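Deoxyribose-phosphate aldolase (Toxoplasma gondii, PDB 4EIV) is a member of the deoxyribose-phosphate aldolase family, enzymes built on a closed eight-stranded TIM barrel. Local coordinates at residues S23-A33 and R268-L279; V199-M210 and R230-V238. One frame throughout, in Å; residues are numbered along the deposited sequence. Where two conformers were deposited one is given.

Contact 1 closes the barrel: strands 30-34 and 267-271, the first and last of the sheet, meet edge to edge, and the helices next to them in sequence fill in behind. Contact 2 stays on the outer wall, laying helix 196-210 against the seventh strand, 233-237, and it is nested within the chain that contact 1 brings together. The first is almost wholly buried and combines backbone hydrogen bonds, a salt bridge inside the barrel and leucine packing outside; the second has an aliphatic middle and an exposed end where an arginine meets a tyrosine. Strands 233-237 and 267-271 are neighbours, and a lysine of contact 2 reaches the barrel interior beside contact 1.

Contact 1 of 2, residues S23-A33 and R268-L279; sequences SRTLLNFFEVA and RVGGGFNLLKEL
The ring of F30 lies between strand 268-271 and helix 273-279. V269 O sits over one ring face, while L275 CD2 meets the edge, 3.7 Å from F30 CE1. L279 CD1 reaches F30 CD1 obliquely, also at 3.7 Å, and its other branch, CD2, meets L26 CD1 with the two leucine side chains nearly perpendicular. L27 CD2 packs against both L279 CB and L276 CD1, running opposite to the first side chain and crossing the second. At G271 the bare CA lies 3.5 Å from F30 CZ. These residues form the layer between sheet and helices where the first and eighth strands of the TIM barrel pair in parallel: E31 N donates to V269 O at 2.8 Å, and G271 N returns a bond to E31 O. On the barrel's inner side the extended chain of E31 crosses the bent side chain of R268 at a slant. R268 NH1 reaches the syn side of E31 OE2 at 2.8 Å, from 33° out of the carboxylate plane; OE2 lies near the guanidinium plane, and the two planes stand 79° apart. K235 bridges to OE1 and K154 to OE2, and R268 NH1 has a second carboxylate partner in E116.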
loop_
_atom_site.group_PDB
_atom_site.type_symbol
_atom_site.label_atom_id
_atom_site.label_comp_id
_atom_site.label_asym_id
_atom_site.label_seq_id
_atom_site.Cartn_x
_atom_site.Cartn_y
_atom_site.Cartn_z
ATOM N N SER A 23 5.500 2.848 -11.536
ATOM C CA SER A 23 4.397 2.767 -12.503
ATOM C C SER A 23 3.280 1.859 -11.999
ATOM O O SER A 23 2.104 2.216 -12.077
ATOM C CB SER A 23 4.894 2.231 -13.841
ATOM O OG SER A 23 5.821 3.109 -14.445
ATOM N N ARG A 24 3.656 0.695 -11.468
ATOM C CA ARG A 24 2.665 -0.265 -10.958
ATOM C C ARG A 24 1.849 0.326 -9.815
ATOM O O ARG A 24 0.638 0.140 -9.722
ATOM C CB ARG A 24 3.335 -1.568 -10.530
ATOM C CG ARG A 24 2.355 -2.597 -9.956
ATOM C CD ARG A 24 1.338 -3.054 -10.983
ATOM N NE ARG A 24 0.311 -3.929 -10.428
ATOM C CZ ARG A 24 -0.882 -3.536 -9.998
ATOM N NH1 ARG A 24 -1.223 -2.244 -9.979
ATOM N NH2 ARG A 24 -1.742 -4.438 -9.571
ATOM N N THR A 25 2.546 1.032 -8.931
ATOM C CA THR A 25 1.922 1.722 -7.828
ATOM C C THR A 25 0.923 2.771 -8.323
ATOM O O THR A 25 -0.199 2.849 -7.845
ATOM C CB THR A 25 3.002 2.402 -6.956
ATOM O OG1 THR A 25 3.839 1.404 -6.352
ATOM C CG2 THR A 25 2.368 3.243 -5.845
ATOM N N LEU A 26 1.347 3.593 -9.263
ATOM C CA LEU A 26 0.455 4.613 -9.816
ATOM C C LEU A 26 -0.777 4.009 -10.512
ATOM O O LEU A 26 -1.853 4.573 -10.417
ATOM C CB LEU A 26 1.245 5.572 -10.727
ATOM C CG LEU A 26 2.195 6.517 -9.976
ATOM C CD1 LEU A 26 3.181 7.144 -10.902
ATOM C CD2 LEU A 26 1.430 7.577 -9.166
ATOM N N LEU A 27 -0.612 2.888 -11.209
ATOM C CA LEU A 27 -1.756 2.239 -11.863
ATOM C C LEU A 27 -2.819 1.892 -10.822
ATOM O O LEU A 27 -4.007 2.003 -11.074
ATOM C CB LEU A 27 -1.356 0.982 -12.633
ATOM C CG LEU A 27 -0.530 1.196 -13.903
ATOM C CD1 LEU A 27 0.025 -0.143 -14.390
ATOM C CD2 LEU A 27 -1.360 1.895 -15.018
ATOM N N ASN A 28 -2.383 1.474 -9.633
ATOM C CA ASN A 28 -3.289 1.110 -8.555
ATOM C C ASN A 28 -4.107 2.295 -7.991
ATOM O O ASN A 28 -5.077 2.082 -7.276
ATOM C CB ASN A 28 -2.472 0.474 -7.422
ATOM C CG ASN A 28 -3.327 0.022 -6.252
ATOM O OD1 ASN A 28 -4.252 -0.755 -6.398
ATOM N ND2 ASN A 28 -2.990 0.510 -5.060
ATOM N N PHE A 29 -3.669 3.521 -8.293
ATOM C CA PHE A 29 -4.331 4.755 -7.848
ATOM C C PHE A 29 -5.023 5.523 -8.969
ATOM O O PHE A 29 -5.727 6.505 -8.703
ATOM C CB PHE A 29 -3.305 5.757 -7.292
ATOM C CG PHE A 29 -2.462 5.236 -6.173
ATOM C CD1 PHE A 29 -2.997 4.424 -5.185
ATOM C CD2 PHE A 29 -1.123 5.626 -6.077
ATOM C CE1 PHE A 29 -2.204 3.971 -4.140
ATOM C CE2 PHE A 29 -0.331 5.178 -5.018
ATOM C CZ PHE A 29 -0.887 4.357 -4.047
ATOM N N PHE A 30 -4.837 5.087 -10.209
ATOM C CA PHE A 30 -5.179 5.937 -11.344
ATOM C C PHE A 30 -6.615 5.963 -11.771
ATOM O O PHE A 30 -7.283 4.929 -11.833
ATOM C CB PHE A 30 -4.275 5.565 -12.554
ATOM C CG PHE A 30 -3.968 6.707 -13.498
ATOM C CD1 PHE A 30 -2.971 7.608 -13.187
ATOM C CD2 PHE A 30 -4.655 6.882 -14.680
ATOM C CE1 PHE A 30 -2.673 8.633 -14.030
ATOM C CE2 PHE A 30 -4.350 7.934 -15.535
ATOM C CZ PHE A 30 -3.370 8.808 -15.192
ATOM N N GLU A 31 -7.069 7.178 -12.084
ATOM C CA GLU A 31 -8.393 7.417 -12.654
ATOM C C GLU A 31 -8.164 8.266 -13.903
ATOM O O GLU A 31 -7.784 9.427 -13.816
ATOM C CB GLU A 31 -9.299 8.107 -11.632
ATOM C CG GLU A 31 -9.656 7.212 -10.459
ATOM C CD GLU A 31 -10.455 7.878 -9.382
ATOM O OE1 GLU A 31 -10.366 9.099 -9.227
ATOM O OE2 GLU A 31 -11.192 7.163 -8.668
ATOM N N VAL A 32 -8.389 7.668 -15.068
ATOM C CA VAL A 32 -8.119 8.347 -16.326
ATOM C C VAL A 32 -9.307 9.211 -16.761
ATOM O O VAL A 32 -10.451 8.811 -16.608
ATOM C CB VAL A 32 -7.745 7.320 -17.434
ATOM C CG1 VAL A 32 -8.915 6.405 -17.801
ATOM C CG2 VAL A 32 -7.144 8.018 -18.661
ATOM N N ALA A 33 -9.005 10.390 -17.281
ATOM C CA ALA A 33 -10.008 11.326 -17.740
ATOM C C ALA A 33 -10.406 11.117 -19.200
ATOM O O ALA A 33 -9.556 10.932 -20.060
ATOM C CB ALA A 33 -9.483 12.759 -17.567
ATOM N N ARG A 268 -6.149 8.876 -4.803
ATOM C CA ARG A 268 -6.316 8.645 -6.222
ATOM C C ARG A 268 -5.444 9.655 -6.960
ATOM O O ARG A 268 -5.177 10.763 -6.452
ATOM C CB ARG A 268 -7.768 8.812 -6.704
ATOM C CG ARG A 268 -8.795 7.997 -6.003
ATOM C CD ARG A 268 -8.736 6.493 -6.340
ATOM N NE ARG A 268 -9.437 5.797 -5.283
ATOM C CZ ARG A 268 -10.753 5.734 -5.144
ATOM N NH1 ARG A 268 -11.568 6.234 -6.058
ATOM N NH2 ARG A 268 -11.267 5.148 -4.082
ATOM N N VAL A 269 -5.029 9.281 -8.159
ATOM C CA VAL A 269 -4.338 10.163 -9.053
ATOM C C VAL A 269 -5.183 10.246 -10.311
ATOM O O VAL A 269 -5.486 9.228 -10.943
ATOM C CB VAL A 269 -2.937 9.669 -9.387
ATOM C CG1 VAL A 269 -2.293 10.508 -10.470
ATOM C CG2 VAL A 269 -2.092 9.671 -8.132
ATOM N N GLY A 270 -5.608 11.453 -10.662
ATOM C CA GLY A 270 -6.338 11.685 -11.910
ATOM C C GLY A 270 -5.396 12.215 -12.969
ATOM O O GLY A 270 -4.638 13.131 -12.723
ATOM N N GLY A 271 -5.447 11.625 -14.152
ATOM C CA GLY A 271 -4.597 12.094 -15.218
ATOM C C GLY A 271 -5.114 11.715 -16.586
ATOM O O GLY A 271 -6.162 11.090 -16.704
ATOM N N GLY A 272 -4.364 12.106 -17.604
ATOM C CA GLY A 272 -4.764 11.881 -18.978
ATOM C C GLY A 272 -4.392 10.538 -19.554
ATOM O O GLY A 272 -3.655 9.750 -18.952
ATOM N N PHE A 273 -4.900 10.313 -20.751
ATOM C CA PHE A 273 -4.684 9.086 -21.497
ATOM C C PHE A 273 -3.216 8.851 -21.810
ATOM O O PHE A 273 -2.742 7.724 -21.692
ATOM C CB PHE A 273 -5.557 9.149 -22.765
ATOM C CG PHE A 273 -5.620 7.877 -23.569
ATOM C CD1 PHE A 273 -5.568 6.621 -22.975
ATOM C CD2 PHE A 273 -5.873 7.952 -24.930
ATOM C CE1 PHE A 273 -5.667 5.469 -23.742
ATOM C CE2 PHE A 273 -5.981 6.807 -25.694
ATOM C CZ PHE A 273 -5.881 5.559 -25.090
ATOM N N ASN A 274 -2.494 9.890 -22.233
ATOM C CA ASN A 274 -1.068 9.730 -22.517
ATOM C C ASN A 274 -0.284 9.296 -21.265
ATOM O O ASN A 274 0.577 8.412 -21.355
ATOM C CB ASN A 274 -0.478 10.981 -23.164
ATOM C CG ASN A 274 -0.990 11.202 -24.581
ATOM O OD1 ASN A 274 -1.348 10.251 -25.287
ATOM N ND2 ASN A 274 -1.004 12.459 -25.013
ATOM N N LEU A 275 -0.635 9.848 -20.101
ATOM C CA LEU A 275 0.030 9.428 -18.858
ATOM C C LEU A 275 -0.293 7.963 -18.559
ATOM O O LEU A 275 0.584 7.191 -18.184
ATOM C CB LEU A 275 -0.314 10.351 -17.687
ATOM C CG LEU A 275 0.212 9.975 -16.290
ATOM C CD1 LEU A 275 1.742 9.836 -16.284
ATOM C CD2 LEU A 275 -0.200 11.054 -15.312
ATOM N N LEU A 276 -1.561 7.584 -18.689
ATOM C CA LEU A 276 -1.956 6.191 -18.494
ATOM C C LEU A 276 -1.128 5.255 -19.369
ATOM O O LEU A 276 -0.615 4.231 -18.899
ATOM C CB LEU A 276 -3.451 6.005 -18.778
ATOM C CG LEU A 276 -3.950 4.561 -18.764
ATOM C CD1 LEU A 276 -3.606 3.875 -17.424
ATOM C CD2 LEU A 276 -5.433 4.504 -19.091
ATOM N N LYS A 277 -0.976 5.604 -20.645
ATOM C CA LYS A 277 -0.183 4.784 -21.544
ATOM C C LYS A 277 1.300 4.740 -21.140
ATOM O O LYS A 277 1.908 3.692 -21.223
ATOM C CB LYS A 277 -0.369 5.224 -22.997
ATOM C CG LYS A 277 -1.787 4.887 -23.535
ATOM C CD LYS A 277 -2.031 5.275 -24.994
ATOM C CE LYS A 277 -2.200 6.775 -25.166
ATOM N NZ LYS A 277 -2.534 7.115 -26.574
ATOM N N GLU A 278 1.849 5.853 -20.655
ATOM C CA GLU A 278 3.228 5.871 -20.178
ATOM C C GLU A 278 3.383 4.903 -19.002
ATOM O O GLU A 278 4.329 4.119 -18.935
ATOM C CB GLU A 278 3.652 7.279 -19.735
ATOM C CG GLU A 278 5.135 7.324 -19.301
ATOM C CD GLU A 278 5.605 8.666 -18.761
ATOM O OE1 GLU A 278 4.786 9.569 -18.522
ATOM O OE2 GLU A 278 6.833 8.818 -18.610
ATOM N N LEU A 279 2.418 4.926 -18.094
ATOM C CA LEU A 279 2.480 4.065 -16.920
ATOM C C LEU A 279 2.404 2.600 -17.327
ATOM O O LEU A 279 3.214 1.779 -16.881
ATOM C CB LEU A 279 1.335 4.371 -15.957
ATOM C CG LEU A 279 1.312 5.765 -15.321
ATOM C CD1 LEU A 279 0.054 5.927 -14.469
ATOM C CD2 LEU A 279 2.559 6.036 -14.495
#

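Contact 2 of 2, residues V199-M210 and R230-V238; sequences VHLISIALREYM and RCIGIKIEV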
loop_
_atom_site.group_PDB
_atom_site.type_symbol
_atom_site.label_atom_id
_atom_site.label_comp_id
_atom_site.label_asym_id
_atom_site.label_seq_id
_atom_site.Cartn_x
_atom_site.Cartn_y
_atom_site.Cartn_z
ATOM N N VAL A 199 -1.559 20.812 -2.971
ATOM C CA VAL A 199 -1.665 19.545 -2.240
ATOM C C VAL A 199 -1.335 19.767 -0.751
ATOM O O VAL A 199 -1.948 19.150 0.122
ATOM C CB VAL A 199 -0.778 18.442 -2.886
ATOM C CG1 VAL A 199 -0.658 17.200 -1.970
ATOM C CG2 VAL A 199 -1.328 18.069 -4.248
ATOM N N HIS A 200 -0.356 20.614 -0.461
ATOM C CA HIS A 200 -0.019 20.924 0.925
ATOM C C HIS A 200 -1.204 21.570 1.671
ATOM O O HIS A 200 -1.568 21.149 2.772
ATOM C CB HIS A 200 1.236 21.821 0.946
ATOM C CG HIS A 200 1.666 22.232 2.314
ATOM N ND1 HIS A 200 1.676 23.542 2.731
ATOM C CD2 HIS A 200 2.053 21.494 3.378
ATOM C CE1 HIS A 200 2.096 23.598 3.980
ATOM N NE2 HIS A 200 2.333 22.370 4.398
ATOM N N LEU A 201 -1.851 22.548 1.038
ATOM C CA LEU A 201 -3.000 23.200 1.650
ATOM C C LEU A 201 -4.166 22.267 1.889
ATOM O O LEU A 201 -4.811 22.311 2.933
ATOM C CB LEU A 201 -3.443 24.413 0.819
ATOM C CG LEU A 201 -2.486 25.594 0.775
ATOM C CD1 LEU A 201 -3.169 26.734 0.037
ATOM C CD2 LEU A 201 -2.087 26.021 2.187
ATOM N N ILE A 202 -4.451 21.434 0.891
ATOM C CA ILE A 202 -5.523 20.475 1.021
ATOM C C ILE A 202 -5.226 19.475 2.151
ATOM O O ILE A 202 -6.114 19.115 2.931
ATOM C CB ILE A 202 -5.791 19.786 -0.335
ATOM C CG1 ILE A 202 -6.394 20.820 -1.290
ATOM C CG2 ILE A 202 -6.756 18.610 -0.162
ATOM C CD1 ILE A 202 -6.473 20.379 -2.748
ATOM N N SER A 203 -3.983 19.020 2.233
ATOM C CA SER A 203 -3.566 18.099 3.279
ATOM C C SER A 203 -3.742 18.690 4.660
ATOM O O SER A 203 -4.230 18.009 5.556
ATOM C CB SER A 203 -2.116 17.678 3.068
ATOM O OG SER A 203 -1.971 16.920 1.874
ATOM N N ILE A 204 -3.386 19.961 4.829
ATOM C CA ILE A 204 -3.570 20.627 6.123
ATOM C C ILE A 204 -5.054 20.691 6.472
ATOM O O ILE A 204 -5.470 20.397 7.601
ATOM C CB ILE A 204 -3.021 22.049 6.099
ATOM C CG1 ILE A 204 -1.500 22.013 5.997
ATOM C CG2 ILE A 204 -3.432 22.819 7.360
ATOM C CD1 ILE A 204 -0.913 23.379 5.696
ATOM N N ALA A 205 -5.873 21.087 5.501
ATOM C CA ALA A 205 -7.308 21.187 5.728
ATOM C C ALA A 205 -7.906 19.865 6.180
ATOM O O ALA A 205 -8.703 19.803 7.130
ATOM C CB ALA A 205 -8.019 21.686 4.470
ATOM N N LEU A 206 -7.536 18.793 5.500
ATOM C CA LEU A 206 -8.051 17.485 5.862
ATOM C C LEU A 206 -7.556 17.039 7.242
ATOM O O LEU A 206 -8.332 16.502 8.029
ATOM C CB LEU A 206 -7.681 16.473 4.800
ATOM C CG LEU A 206 -8.179 15.063 5.043
ATOM C CD1 LEU A 206 -9.669 15.021 5.328
ATOM C CD2 LEU A 206 -7.819 14.223 3.848
ATOM N N ARG A 207 -6.279 17.275 7.544
ATOM C CA ARG A 207 -5.699 16.909 8.843
ATOM C C ARG A 207 -6.463 17.595 9.963
ATOM O O ARG A 207 -6.858 16.960 10.941
ATOM C CB ARG A 207 -4.216 17.313 8.893
ATOM C CG ARG A 207 -3.494 16.896 10.188
ATOM C CD ARG A 207 -1.975 17.127 10.138
ATOM N NE ARG A 207 -1.411 16.620 8.879
ATOM C CZ ARG A 207 -0.935 17.359 7.870
ATOM N NH1 ARG A 207 -0.843 18.686 7.945
ATOM N NH2 ARG A 207 -0.495 16.755 6.768
ATOM N N GLU A 208 -6.696 18.892 9.808
ATOM C CA GLU A 208 -7.393 19.668 10.822
ATOM C C GLU A 208 -8.848 19.296 10.940
ATOM O O GLU A 208 -9.398 19.307 12.029
ATOM C CB GLU A 208 -7.236 21.155 10.552
ATOM C CG GLU A 208 -5.805 21.586 10.710
ATOM C CD GLU A 208 -5.574 23.041 10.396
ATOM O OE1 GLU A 208 -4.444 23.496 10.654
ATOM O OE2 GLU A 208 -6.501 23.719 9.899
ATOM N N TYR A 209 -9.478 18.964 9.822
ATOM C CA TYR A 209 -10.871 18.555 9.843
ATOM C C TYR A 209 -11.033 17.247 10.626
ATOM O O TYR A 209 -11.997 17.080 11.411
ATOM C CB TYR A 209 -11.382 18.399 8.414
ATOM C CG TYR A 209 -12.844 18.085 8.381
ATOM C CD1 TYR A 209 -13.786 19.084 8.585
ATOM C CD2 TYR A 209 -13.294 16.787 8.172
ATOM C CE1 TYR A 209 -15.135 18.804 8.567
ATOM C CE2 TYR A 209 -14.636 16.496 8.153
ATOM C CZ TYR A 209 -15.557 17.510 8.350
ATOM O OH TYR A 209 -16.894 17.234 8.342
ATOM N N MET A 210 -10.084 16.329 10.446
ATOM C CA MET A 210 -10.128 15.037 11.150
ATOM C C MET A 210 -9.942 15.144 12.662
ATOM O O MET A 210 -10.475 14.315 13.403
ATOM C CB MET A 210 -9.088 14.067 10.584
ATOM C CG MET A 210 -9.300 13.665 9.141
ATOM S SD MET A 210 -10.939 13.034 8.736
ATOM C CE MET A 210 -10.485 12.072 7.287
ATOM N N ARG A 230 -15.034 10.447 9.873
ATOM C CA ARG A 230 -15.225 9.563 8.727
ATOM C C ARG A 230 -13.975 9.565 7.838
ATOM O O ARG A 230 -13.132 10.465 7.945
ATOM C CB ARG A 230 -16.458 9.997 7.932
ATOM C CG ARG A 230 -16.285 11.320 7.176
ATOM C CD ARG A 230 -17.575 11.807 6.505
ATOM N NE ARG A 230 -17.301 12.907 5.573
ATOM C CZ ARG A 230 -17.151 14.183 5.919
ATOM N NH1 ARG A 230 -17.232 14.545 7.199
ATOM N NH2 ARG A 230 -16.897 15.111 4.972
ATOM N N CYS A 231 -13.874 8.555 6.975
ATOM C CA CYS A 231 -12.740 8.393 6.071
ATOM C C CYS A 231 -12.868 9.380 4.938
ATOM O O CYS A 231 -13.914 9.422 4.281
ATOM C CB CYS A 231 -12.718 6.977 5.492
ATOM S SG CYS A 231 -11.343 6.626 4.361
ATOM N N ILE A 232 -11.824 10.184 4.716
ATOM C CA ILE A 232 -11.831 11.172 3.626
ATOM C C ILE A 232 -10.533 11.083 2.829
ATOM O O ILE A 232 -9.436 11.064 3.380
ATOM C CB ILE A 232 -12.086 12.607 4.125
ATOM C CG1 ILE A 232 -13.414 12.657 4.907
ATOM C CG2 ILE A 232 -12.137 13.581 2.942
ATOM C CD1 ILE A 232 -13.636 13.904 5.721
ATOM N N GLY A 233 -10.669 10.994 1.521
ATOM C CA GLY A 233 -9.522 10.869 0.678
ATOM C C GLY A 233 -9.102 12.119 -0.038
ATOM O O GLY A 233 -9.796 13.146 -0.043
ATOM N N ILE A 234 -7.910 12.059 -0.624
ATOM C CA ILE A 234 -7.412 13.130 -1.489
ATOM C C ILE A 234 -7.116 12.549 -2.865
ATOM O O ILE A 234 -6.522 11.476 -2.990
ATOM C CB ILE A 234 -6.150 13.843 -0.946
ATOM C CG1 ILE A 234 -5.817 15.068 -1.798
ATOM C CG2 ILE A 234 -4.963 12.925 -0.963
ATOM C CD1 ILE A 234 -4.658 15.862 -1.266
ATOM N N LYS A 235 -7.585 13.259 -3.883
ATOM C CA LYS A 235 -7.311 12.942 -5.285
ATOM C C LYS A 235 -6.476 14.062 -5.889
ATOM O O LYS A 235 -6.915 15.226 -5.912
ATOM C CB LYS A 235 -8.593 12.744 -6.095
ATOM C CG LYS A 235 -8.374 12.556 -7.574
ATOM C CD LYS A 235 -9.581 12.075 -8.324
ATOM C CE LYS A 235 -9.348 12.065 -9.821
ATOM N NZ LYS A 235 -10.513 11.495 -10.568
ATOM N N ILE A 236 -5.280 13.713 -6.352
ATOM C CA ILE A 236 -4.346 14.635 -6.968
ATOM C C ILE A 236 -4.537 14.499 -8.472
ATOM O O ILE A 236 -4.248 13.449 -9.056
ATOM C CB ILE A 236 -2.907 14.333 -6.539
ATOM C CG1 ILE A 236 -2.762 14.424 -5.012
ATOM C CG2 ILE A 236 -1.943 15.284 -7.195
ATOM C CD1 ILE A 236 -1.379 14.145 -4.459
ATOM N N GLU A 237 -5.140 15.529 -9.063
ATOM C CA GLU A 237 -5.408 15.574 -10.511
ATOM C C GLU A 237 -4.260 16.338 -11.158
ATOM O O GLU A 237 -4.020 17.501 -10.827
ATOM C CB GLU A 237 -6.775 16.202 -10.783
ATOM C CG GLU A 237 -7.259 16.133 -12.238
ATOM C CD GLU A 237 -6.583 17.122 -13.157
ATOM O OE1 GLU A 237 -6.181 16.677 -14.244
ATOM O OE2 GLU A 237 -6.464 18.323 -12.788
ATOM N N VAL A 238 -3.505 15.655 -12.018
ATOM C CA VAL A 238 -2.236 16.161 -12.526
ATOM C C VAL A 238 -2.248 16.613 -13.953
ATOM O O VAL A 238 -1.196 16.953 -14.502
ATOM C CB VAL A 238 -1.104 15.119 -12.320
ATOM C CG1 VAL A 238 -0.995 14.735 -10.838
ATOM C CG2 VAL A 238 -1.314 13.891 -13.175
#
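Aliphatic packing joins helix 199-210 to strand 233-237 and to I232 just ahead of it through a row of apolar side chains. V199 CG2 touches I236 CD1 at 3.9 Å, the two side chains crossing at about a right angle. One turn on, in one of two conformers of I234, CD1 meets I202 CG2 at 3.6 Å. L206 comes next with both branches in use: CD1 packs on I232 CB at 3.6 Å, and CD2 lies against I232 O. M210 folds back at chi2 (-52°), bringing CE against I232 CB and the backbone around R230 O and I232 N.

The helix and strand run almost antiparallel, their axes 9.9 Å apart at closest approach, as expected of the outer helical layer of a TIM barrel. Helix 196-210 follows the sixth strand and here covers the seventh. Helix 243-257 adjoins V199 and I234 as well, and L176 of helix 165-178 packs on Y209 and I232.

The polar contact between the segments lies at the far end of the helix. R230 NH1 donates to Y209 OH at 2.9 Å in a nearly straight bond (168°). The hydroxyl lies in the guanidinium plane, and NH1 approaches the edge of the tyrosine ring, whose plane is turned steeply from that of the arginine. I232 CD1 sits over the centre of one guanidinium face and also touches Y209 CE2, while R230 NH2 binds the carbonyls of A180 and L176, so several groups fix the orientation of this arginine. Within the helix, near the start of the segment, S203 OG and S203 N both bond V199 O, from opposite faces of its carbonyl plane, and S203 OG has a further partner in the side-chain amide of N257.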